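Local structure of sorbitol dehydrogenase (Gluconobacter oxydans, 5ITG) at residues Ser162-Tyr167 with Lys200-Tyr205; Leu191-Asn196 with Asp289-Lys294. The protein probably oxidises D-sorbitol to L-sorbose with NADP as cofactor, as an NAD(P)-dependent polyol dehydrogenase of the mannitol dehydrogenase family. All coordinates share one frame; numbering follows the deposited sequence.

Interaction 1: residues Ser162-Tyr167 with Lys200-Tyr205; sequences STVFGY and KAFLGY
Tyr205 reaches Gly166 through a water: the phenol OH of Tyr205 donates to the water oxygen at 2.8 Å, and the water donates in turn to Gly166 O at 3.0 Å. With CG anti to the backbone N (chi1 176°), the Tyr205 ring extends from its helix and lays one face against the Phe165-Gly166 backbone. Gly166 CA makes an off-centre CH-pi contact 4.2 Å from the ring centroid of Tyr205, and Phe165 CB rests 3.8 Å from Tyr205 CD2. A phenylalanine in place of Tyr205 would keep the ring but would probably leave the water at Gly166 O without its phenol partner. The backbone under the ring opens helix 164-177, part of the connection between parallel strands 125-128 and 184-187 of the Rossmann sheet. Thr163 is its N-cap: Thr163 OG1 accepts from Gly166 N at 3.0 Å (161°) and also hydrogen-bonds to Asp154, on helix 149-156, which packs against Tyr205 as well. Farther along the interface, Phe165 CE1 meets Ala201 CB at 3.7 Å, while the Phe165 and Phe202 rings lie obliquely, planes 57° apart. Phe202 CE1 slots against the helix backbone, 3.6 Å from Phe165 CA, with Val164 O at the ring edge and in its plane. Phe202 CZ touches both methyls of Val164. Phe144 adds an edge-to-face partner for Phe165.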
ATOM      1  N   SER A 162      12.391  16.075  16.495  1.00 26.27           N
ATOM      2  CA  SER A 162      10.941  16.005  16.336  1.00 26.55           C
ATOM      3  C   SER A 162      10.570  15.179  15.100  1.00 26.22           C
ATOM      4  O   SER A 162       9.421  14.772  14.946  1.00 24.18           O
ATOM      5  CB  SER A 162      10.337  17.405  16.195  1.00 28.10           C
ATOM      6  OG  SER A 162      10.696  17.985  14.955  1.00 30.75           O
ATOM      7  N   THR A 163      11.534  14.937  14.214  1.00 25.97           N
ATOM      8  CA  THR A 163      11.252  14.159  13.006  1.00 25.19           C
ATOM      9  C   THR A 163      11.639  12.699  13.200  1.00 22.64           C
ATOM     10  O   THR A 163      12.488  12.376  14.036  1.00 21.95           O
ATOM     11  CB  THR A 163      12.011  14.700  11.770  1.00 24.31           C
ATOM     12  OG1 THR A 163      13.404  14.390  11.883  1.00 27.04           O
ATOM     13  CG2 THR A 163      11.836  16.208  11.649  1.00 25.69           C
ATOM     14  N   VAL A 164      11.014  11.816  12.427  1.00 22.06           N
ATOM     15  CA  VAL A 164      11.310  10.394  12.531  1.00 19.39           C
ATOM     16  C   VAL A 164      12.792  10.190  12.252  1.00 19.06           C
ATOM     17  O   VAL A 164      13.448   9.380  12.895  1.00 20.42           O
ATOM     18  CB  VAL A 164      10.444   9.555  11.535  1.00 20.68           C
ATOM     19  CG1 VAL A 164      10.831   9.862  10.097  1.00 18.55           C
ATOM     20  CG2 VAL A 164      10.584   8.073  11.841  1.00 18.18           C
ATOM     21  N   PHE A 165      13.322  10.950  11.301  1.00 21.04           N
ATOM     22  CA  PHE A 165      14.737  10.855  10.948  1.00 21.73           C
ATOM     23  C   PHE A 165      15.592  11.181  12.170  1.00 22.09           C
ATOM     24  O   PHE A 165      16.534  10.456  12.501  1.00 20.37           O
ATOM     25  CB  PHE A 165      15.061  11.841   9.829  1.00 21.90           C
ATOM     26  CG  PHE A 165      14.026  11.881   8.752  1.00 21.54           C
ATOM     27  CD1 PHE A 165      13.800  10.772   7.944  1.00 22.55           C
ATOM     28  CD2 PHE A 165      13.256  13.018   8.559  1.00 21.34           C
ATOM     29  CE1 PHE A 165      12.817  10.795   6.958  1.00 20.75           C
ATOM     30  CE2 PHE A 165      12.274  13.052   7.578  1.00 20.61           C
ATOM     31  CZ  PHE A 165      12.055  11.933   6.773  1.00 21.65           C
ATOM     32  N   GLY A 166      15.257  12.284  12.835  1.00 23.73           N
ATOM     33  CA  GLY A 166      15.999  12.695  14.012  1.00 21.66           C
ATOM     34  C   GLY A 166      15.942  11.684  15.144  1.00 21.89           C
ATOM     35  O   GLY A 166      16.961  11.397  15.771  1.00 22.29           O
ATOM     36  N   TYR A 167      14.753  11.146  15.408  1.00 20.07           N
ATOM     37  CA  TYR A 167      14.569  10.164  16.475  1.00 19.88           C
ATOM     38  C   TYR A 167      15.347   8.882  16.215  1.00 19.80           C
ATOM     39  O   TYR A 167      16.061   8.385  17.086  1.00 19.29           O
ATOM     40  CB  TYR A 167      13.087   9.815  16.623  1.00 21.34           C
ATOM     41  CG  TYR A 167      12.294  10.754  17.507  1.00 22.70           C
ATOM     42  CD1 TYR A 167      12.419  10.705  18.898  1.00 24.22           C
ATOM     43  CD2 TYR A 167      11.412  11.682  16.958  1.00 22.42           C
ATOM     44  CE1 TYR A 167      11.679  11.560  19.723  1.00 24.81           C
ATOM     45  CE2 TYR A 167      10.667  12.544  17.774  1.00 25.41           C
ATOM     46  CZ  TYR A 167      10.808  12.475  19.153  1.00 25.74           C
ATOM     47  OH  TYR A 167      10.083  13.322  19.961  1.00 29.86           O
ATOM     48  N   LYS A 200      17.679   5.755   2.063  1.00 19.98           N
ATOM     49  CA  LYS A 200      18.085   7.052   1.528  1.00 21.00           C
ATOM     50  C   LYS A 200      17.766   8.191   2.502  1.00 21.52           C
ATOM     51  O   LYS A 200      18.579   9.091   2.716  1.00 23.06           O
ATOM     52  CB  LYS A 200      17.377   7.320   0.197  1.00 23.68           C
ATOM     53  CG  LYS A 200      17.672   8.696  -0.392  1.00 26.46           C
ATOM     54  CD  LYS A 200      16.808   8.983  -1.606  1.00 31.16           C
ATOM     55  CE  LYS A 200      17.122   8.044  -2.756  1.00 31.95           C
ATOM     56  NZ  LYS A 200      16.230   8.320  -3.922  1.00 34.39           N
ATOM     57  N   ALA A 201      16.578   8.144   3.090  1.00 20.64           N
ATOM     58  CA  ALA A 201      16.144   9.179   4.020  1.00 21.54           C
ATOM     59  C   ALA A 201      16.929   9.163   5.330  1.00 22.03           C
ATOM     60  O   ALA A 201      17.469  10.189   5.755  1.00 20.51           O
ATOM     61  CB  ALA A 201      14.654   9.026   4.298  1.00 21.48           C
ATOM     62  N   PHE A 202      17.002   7.999   5.971  1.00 20.65           N
ATOM     63  CA  PHE A 202      17.722   7.897   7.233  1.00 21.29           C
ATOM     64  C   PHE A 202      19.237   8.082   7.127  1.00 21.44           C
ATOM     65  O   PHE A 202      19.851   8.652   8.028  1.00 21.62           O
ATOM     66  CB  PHE A 202      17.369   6.584   7.926  1.00 19.89           C
ATOM     67  CG  PHE A 202      15.970   6.562   8.451  1.00 19.93           C
ATOM     68  CD1 PHE A 202      15.611   7.359   9.538  1.00 17.02           C
ATOM     69  CD2 PHE A 202      14.986   5.807   7.819  1.00 19.51           C
ATOM     70  CE1 PHE A 202      14.293   7.405   9.981  1.00 14.19           C
ATOM     71  CE2 PHE A 202      13.669   5.846   8.253  1.00 20.87           C
ATOM     72  CZ  PHE A 202      13.319   6.648   9.338  1.00 19.72           C
ATOM     73  N   LEU A 203      19.842   7.619   6.037  1.00 20.44           N
ATOM     74  CA  LEU A 203      21.284   7.802   5.858  1.00 21.68           C
ATOM     75  C   LEU A 203      21.541   9.222   5.367  1.00 22.30           C
ATOM     76  O   LEU A 203      22.625   9.772   5.567  1.00 23.76           O
ATOM     77  CB  LEU A 203      21.858   6.803   4.847  1.00 22.18           C
ATOM     78  CG  LEU A 203      21.883   5.320   5.237  1.00 22.23           C
ATOM     79  CD1 LEU A 203      22.640   4.538   4.174  1.00 23.90           C
ATOM     80  CD2 LEU A 203      22.551   5.141   6.586  1.00 22.83           C
ATOM     81  N   GLY A 204      20.542   9.808   4.714  1.00 22.60           N
ATOM     82  CA  GLY A 204      20.681  11.168   4.232  1.00 22.46           C
ATOM     83  C   GLY A 204      20.781  12.101   5.426  1.00 24.77           C
ATOM     84  O   GLY A 204      21.560  13.054   5.416  1.00 25.88           O
ATOM     85  N   TYR A 205      19.991  11.824   6.463  1.00 23.93           N
ATOM     86  CA  TYR A 205      20.010  12.636   7.671  1.00 24.25           C
ATOM     87  C   TYR A 205      21.270  12.327   8.467  1.00 25.98           C
ATOM     88  O   TYR A 205      21.943  13.233   8.965  1.00 25.37           O
ATOM     89  CB  TYR A 205      18.772  12.351   8.527  1.00 24.24           C
ATOM     90  CG  TYR A 205      18.747  13.091   9.850  1.00 23.95           C
ATOM     91  CD1 TYR A 205      19.460  12.620  10.950  1.00 24.69           C
ATOM     92  CD2 TYR A 205      18.013  14.268   9.999  1.00 26.06           C
ATOM     93  CE1 TYR A 205      19.445  13.300  12.172  1.00 25.42           C
ATOM     94  CE2 TYR A 205      17.990  14.962  11.217  1.00 25.71           C
ATOM     95  CZ  TYR A 205      18.707  14.470  12.296  1.00 26.56           C
ATOM     96  OH  TYR A 205      18.688  15.138  13.500  1.00 29.26           O
TER
HETATM   97  O   HOH W   1      18.856  13.668  15.878  1.00 19.75           O

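Interaction 2: residues Leu191-Asn196 with Asp289-Lys294; sequences LRHNGN and DWEYVK
Glu291 reaches across to His193 and uses its two carboxylate oxygens differently. OE1 of Glu291 sits over the centre of one face of the His193 imidazole, 3.4 Å above the plane, with ring and carboxylate planes inclined at 49°. No hydrogen bond joins OE1 to the ring, whose NE2 is instead engaged by Thr288, the residue just before 289-294. OE2 of Glu291 turns to the backbone: it accepts from His193 N through its syn lone pair, at 2.7 Å and almost straight (172°). The Glu291 CG lies anti to its own carbonyl carbon and the chain is extended beyond it, which carries the carboxylate to the Arg192-His193 backbone. His193 is the N-cap of helix 194-209, and a water extends the grip into the first turn, accepting from Asn194 N at 2.9 Å and donating to Glu291 OE2 at 2.8 Å. The contact thus spans two parts of the enzyme, linking the helix that follows strand 184-187 in the Rossmann domain to helix 288-312, which belongs to the C-terminal family region; Met227 of strand 226-228 packs against Glu291 at this junction. Toward the surface, Arg192 and Tyr292 meet at about a right angle, guanidinium and ring planes 75° apart. The arginine chain bends at chi3, and Tyr292 OH lies at the edge of the guanidinium, near its plane, 2.8 Å from Arg192 NH2, a weak bond because the N-H points poorly at the oxygen. A second water lies at the same guanidinium's edge, accepting from Arg192 NE at 3.0 Å and donating to Glu291 OE1 at 2.9 Å, so that arginine and glutamate are joined through solvent.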
ATOM      1  N   LEU A 191       5.297   1.497  -1.158  1.00 22.67           N
ATOM      2  CA  LEU A 191       6.132   2.147  -2.154  1.00 23.75           C
ATOM      3  C   LEU A 191       7.040   1.092  -2.765  1.00 21.61           C
ATOM      4  O   LEU A 191       7.378   0.107  -2.114  1.00 21.99           O
ATOM      5  CB  LEU A 191       6.997   3.226  -1.496  1.00 23.72           C
ATOM      6  CG  LEU A 191       6.268   4.267  -0.644  1.00 27.31           C
ATOM      7  CD1 LEU A 191       7.284   5.137   0.087  1.00 27.24           C
ATOM      8  CD2 LEU A 191       5.374   5.114  -1.537  1.00 27.59           C
ATOM      9  N   ARG A 192       7.447   1.295  -4.009  1.00 22.77           N
ATOM     10  CA  ARG A 192       8.340   0.339  -4.644  1.00 22.59           C
ATOM     11  C   ARG A 192       9.701   0.451  -3.954  1.00 22.08           C
ATOM     12  O   ARG A 192      10.240   1.550  -3.780  1.00 21.43           O
ATOM     13  CB  ARG A 192       8.416   0.632  -6.139  1.00 25.39           C
ATOM     14  CG  ARG A 192       7.058   0.441  -6.808  1.00 26.65           C
ATOM     15  CD  ARG A 192       7.035   0.981  -8.215  1.00 29.97           C
ATOM     16  NE  ARG A 192       7.886   0.212  -9.116  1.00 29.92           N
ATOM     17  CZ  ARG A 192       8.191   0.598 -10.347  1.00 29.20           C
ATOM     18  NH1 ARG A 192       7.712   1.745 -10.815  1.00 26.24           N
ATOM     19  NH2 ARG A 192       8.972  -0.157 -11.108  1.00 27.17           N
ATOM     20  N   HIS A 193      10.236  -0.695  -3.545  1.00 20.19           N
ATOM     21  CA  HIS A 193      11.500  -0.765  -2.819  1.00 21.17           C
ATOM     22  C   HIS A 193      11.464   0.231  -1.656  1.00 19.13           C
ATOM     23  O   HIS A 193      12.315   1.116  -1.541  1.00 19.70           O
ATOM     24  CB  HIS A 193      12.672  -0.482  -3.758  1.00 21.94           C
ATOM     25  CG  HIS A 193      12.836  -1.516  -4.827  1.00 26.01           C
ATOM     26  ND1 HIS A 193      12.752  -1.221  -6.170  1.00 28.73           N
ATOM     27  CD2 HIS A 193      13.044  -2.853  -4.749  1.00 27.54           C
ATOM     28  CE1 HIS A 193      12.899  -2.330  -6.874  1.00 29.55           C
ATOM     29  NE2 HIS A 193      13.077  -3.335  -6.035  1.00 28.20           N
ATOM     30  N   ASN A 194      10.474   0.059  -0.784  1.00 16.72           N
ATOM     31  CA  ASN A 194      10.307   0.953   0.357  1.00 16.65           C
ATOM     32  C   ASN A 194      11.522   0.990   1.281  1.00 15.21           C
ATOM     33  O   ASN A 194      11.786   2.007   1.917  1.00 14.38           O
ATOM     34  CB  ASN A 194       9.031   0.599   1.148  1.00 14.18           C
ATOM     35  CG  ASN A 194       8.962  -0.869   1.564  1.00 17.70           C
ATOM     36  OD1 ASN A 194       9.888  -1.650   1.335  1.00 17.29           O
ATOM     37  ND2 ASN A 194       7.851  -1.244   2.189  1.00 17.72           N
ATOM     38  N   GLY A 195      12.260  -0.113   1.348  1.00 15.19           N
ATOM     39  CA  GLY A 195      13.441  -0.152   2.189  1.00 14.19           C
ATOM     40  C   GLY A 195      14.532   0.756   1.655  1.00 16.75           C
ATOM     41  O   GLY A 195      15.244   1.420   2.425  1.00 16.52           O
ATOM     42  N   ASN A 196      14.678   0.783   0.335  1.00 15.44           N
ATOM     43  CA  ASN A 196      15.682   1.633  -0.287  1.00 17.83           C
ATOM     44  C   ASN A 196      15.323   3.098  -0.040  1.00 17.24           C
ATOM     45  O   ASN A 196      16.203   3.937   0.137  1.00 16.36           O
ATOM     46  CB  ASN A 196      15.762   1.364  -1.792  1.00 17.26           C
ATOM     47  CG  ASN A 196      16.311  -0.020  -2.112  1.00 17.62           C
ATOM     48  OD1 ASN A 196      16.684  -0.778  -1.220  1.00 21.85           O
ATOM     49  ND2 ASN A 196      16.368  -0.344  -3.393  1.00 16.67           N
ATOM     50  N   ASP A 289      10.596  -9.419  -7.732  1.00 16.02           N
ATOM     51  CA  ASP A 289       9.654 -10.242  -8.485  1.00 13.95           C
ATOM     52  C   ASP A 289       8.222 -10.115  -7.957  1.00 13.35           C
ATOM     53  O   ASP A 289       7.284  -9.972  -8.744  1.00 13.82           O
ATOM     54  CB  ASP A 289      10.102 -11.703  -8.495  1.00 12.59           C
ATOM     55  CG  ASP A 289      11.381 -11.910  -9.290  1.00 17.73           C
ATOM     56  OD1 ASP A 289      11.773 -10.993 -10.046  1.00 15.44           O
ATOM     57  OD2 ASP A 289      11.992 -12.990  -9.171  1.00 17.13           O
ATOM     58  N   TRP A 290       8.043 -10.137  -6.640  1.00 14.15           N
ATOM     59  CA  TRP A 290       6.695 -10.005  -6.083  1.00 14.13           C
ATOM     60  C   TRP A 290       6.068  -8.633  -6.354  1.00 14.35           C
ATOM     61  O   TRP A 290       4.860  -8.531  -6.581  1.00 13.58           O
ATOM     62  CB  TRP A 290       6.701 -10.306  -4.580  1.00 15.74           C
ATOM     63  CG  TRP A 290       6.256 -11.701  -4.273  1.00 14.79           C
ATOM     64  CD1 TRP A 290       7.005 -12.706  -3.727  1.00 17.34           C
ATOM     65  CD2 TRP A 290       4.946 -12.245  -4.484  1.00 18.17           C
ATOM     66  NE1 TRP A 290       6.240 -13.841  -3.583  1.00 15.41           N
ATOM     67  CE2 TRP A 290       4.974 -13.585  -4.040  1.00 19.12           C
ATOM     68  CE3 TRP A 290       3.752 -11.727  -5.004  1.00 18.11           C
ATOM     69  CZ2 TRP A 290       3.849 -14.417  -4.099  1.00 19.38           C
ATOM     70  CZ3 TRP A 290       2.630 -12.561  -5.064  1.00 20.02           C
ATOM     71  CH2 TRP A 290       2.690 -13.886  -4.613  1.00 17.68           C
ATOM     72  N   GLU A 291       6.880  -7.582  -6.342  1.00 13.14           N
ATOM     73  CA  GLU A 291       6.368  -6.235  -6.626  1.00 14.34           C
ATOM     74  C   GLU A 291       5.779  -6.187  -8.033  1.00 13.87           C
ATOM     75  O   GLU A 291       4.737  -5.558  -8.260  1.00 11.57           O
ATOM     76  CB  GLU A 291       7.479  -5.173  -6.536  1.00 14.94           C
ATOM     77  CG  GLU A 291       8.046  -4.935  -5.143  1.00 19.02           C
ATOM     78  CD  GLU A 291       8.841  -3.631  -5.050  1.00 23.91           C
ATOM     79  OE1 GLU A 291       9.604  -3.326  -5.993  1.00 24.87           O
ATOM     80  OE2 GLU A 291       8.708  -2.919  -4.032  1.00 23.02           O
ATOM     81  N   TYR A 292       6.449  -6.844  -8.982  1.00 12.62           N
ATOM     82  CA  TYR A 292       5.968  -6.844 -10.349  1.00 13.21           C
ATOM     83  C   TYR A 292       4.742  -7.709 -10.568  1.00 13.39           C
ATOM     84  O   TYR A 292       3.964  -7.439 -11.472  1.00 12.54           O
ATOM     85  CB  TYR A 292       7.100  -7.198 -11.325  1.00 15.50           C
ATOM     86  CG  TYR A 292       7.979  -5.983 -11.562  1.00 18.01           C
ATOM     87  CD1 TYR A 292       7.418  -4.789 -12.019  1.00 19.81           C
ATOM     88  CD2 TYR A 292       9.337  -5.992 -11.241  1.00 19.61           C
ATOM     89  CE1 TYR A 292       8.180  -3.625 -12.141  1.00 21.49           C
ATOM     90  CE2 TYR A 292      10.115  -4.826 -11.360  1.00 23.56           C
ATOM     91  CZ  TYR A 292       9.520  -3.646 -11.806  1.00 22.99           C
ATOM     92  OH  TYR A 292      10.252  -2.482 -11.887  1.00 22.61           O
ATOM     93  N   VAL A 293       4.557  -8.741  -9.749  1.00 11.95           N
ATOM     94  CA  VAL A 293       3.352  -9.558  -9.872  1.00 12.00           C
ATOM     95  C   VAL A 293       2.176  -8.644  -9.497  1.00 13.90           C
ATOM     96  O   VAL A 293       1.157  -8.590 -10.191  1.00 15.22           O
ATOM     97  CB  VAL A 293       3.350 -10.749  -8.893  1.00 12.97           C
ATOM     98  CG1 VAL A 293       1.953 -11.400  -8.872  1.00 12.33           C
ATOM     99  CG2 VAL A 293       4.399 -11.775  -9.318  1.00 12.61           C
ATOM    100  N   LYS A 294       2.330  -7.914  -8.399  1.00 14.57           N
ATOM    101  CA  LYS A 294       1.280  -7.007  -7.939  1.00 13.85           C
ATOM    102  C   LYS A 294       1.025  -5.907  -8.965  1.00 14.77           C
ATOM    103  O   LYS A 294      -0.127  -5.604  -9.307  1.00 11.98           O
ATOM    104  CB  LYS A 294       1.675  -6.393  -6.603  1.00 17.29           C
ATOM    105  CG  LYS A 294       0.562  -5.602  -5.937  1.00 21.32           C
ATOM    106  CD  LYS A 294       1.056  -4.998  -4.640  1.00 26.32           C
ATOM    107  CE  LYS A 294       0.106  -3.947  -4.126  1.00 30.55           C
ATOM    108  NZ  LYS A 294       0.739  -3.145  -3.040  1.00 34.52           N
TER
HETATM  109  O   HOH W   2       9.742  -2.136  -8.603  1.00 32.22           O
HETATM  110  O   HOH W   3       9.590  -2.672  -1.392  1.00 21.33           O

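How the interactions relate
Followed from the N terminus, the chain passes 162-167 at the start of helix 164-177, then strand 184-187, then 191-196 where helix 194-209 begins. A few residues later, 200-205 returns to 162-167, and interaction 1 closes a short loop within the Rossmann domain. Segment 289-294, on helix 288-312, closes a much longer loop back onto 191-196 as interaction 2. Because 191-196 falls between the segments of interaction 1 and its partner 289-294 lies beyond both, the two contacts cross. Their centres are 22 Å apart, yet both use helix 194-209: the residues leading into it meet helix 288-312 of the C-terminal region, while its middle turns pack on helix 164-177.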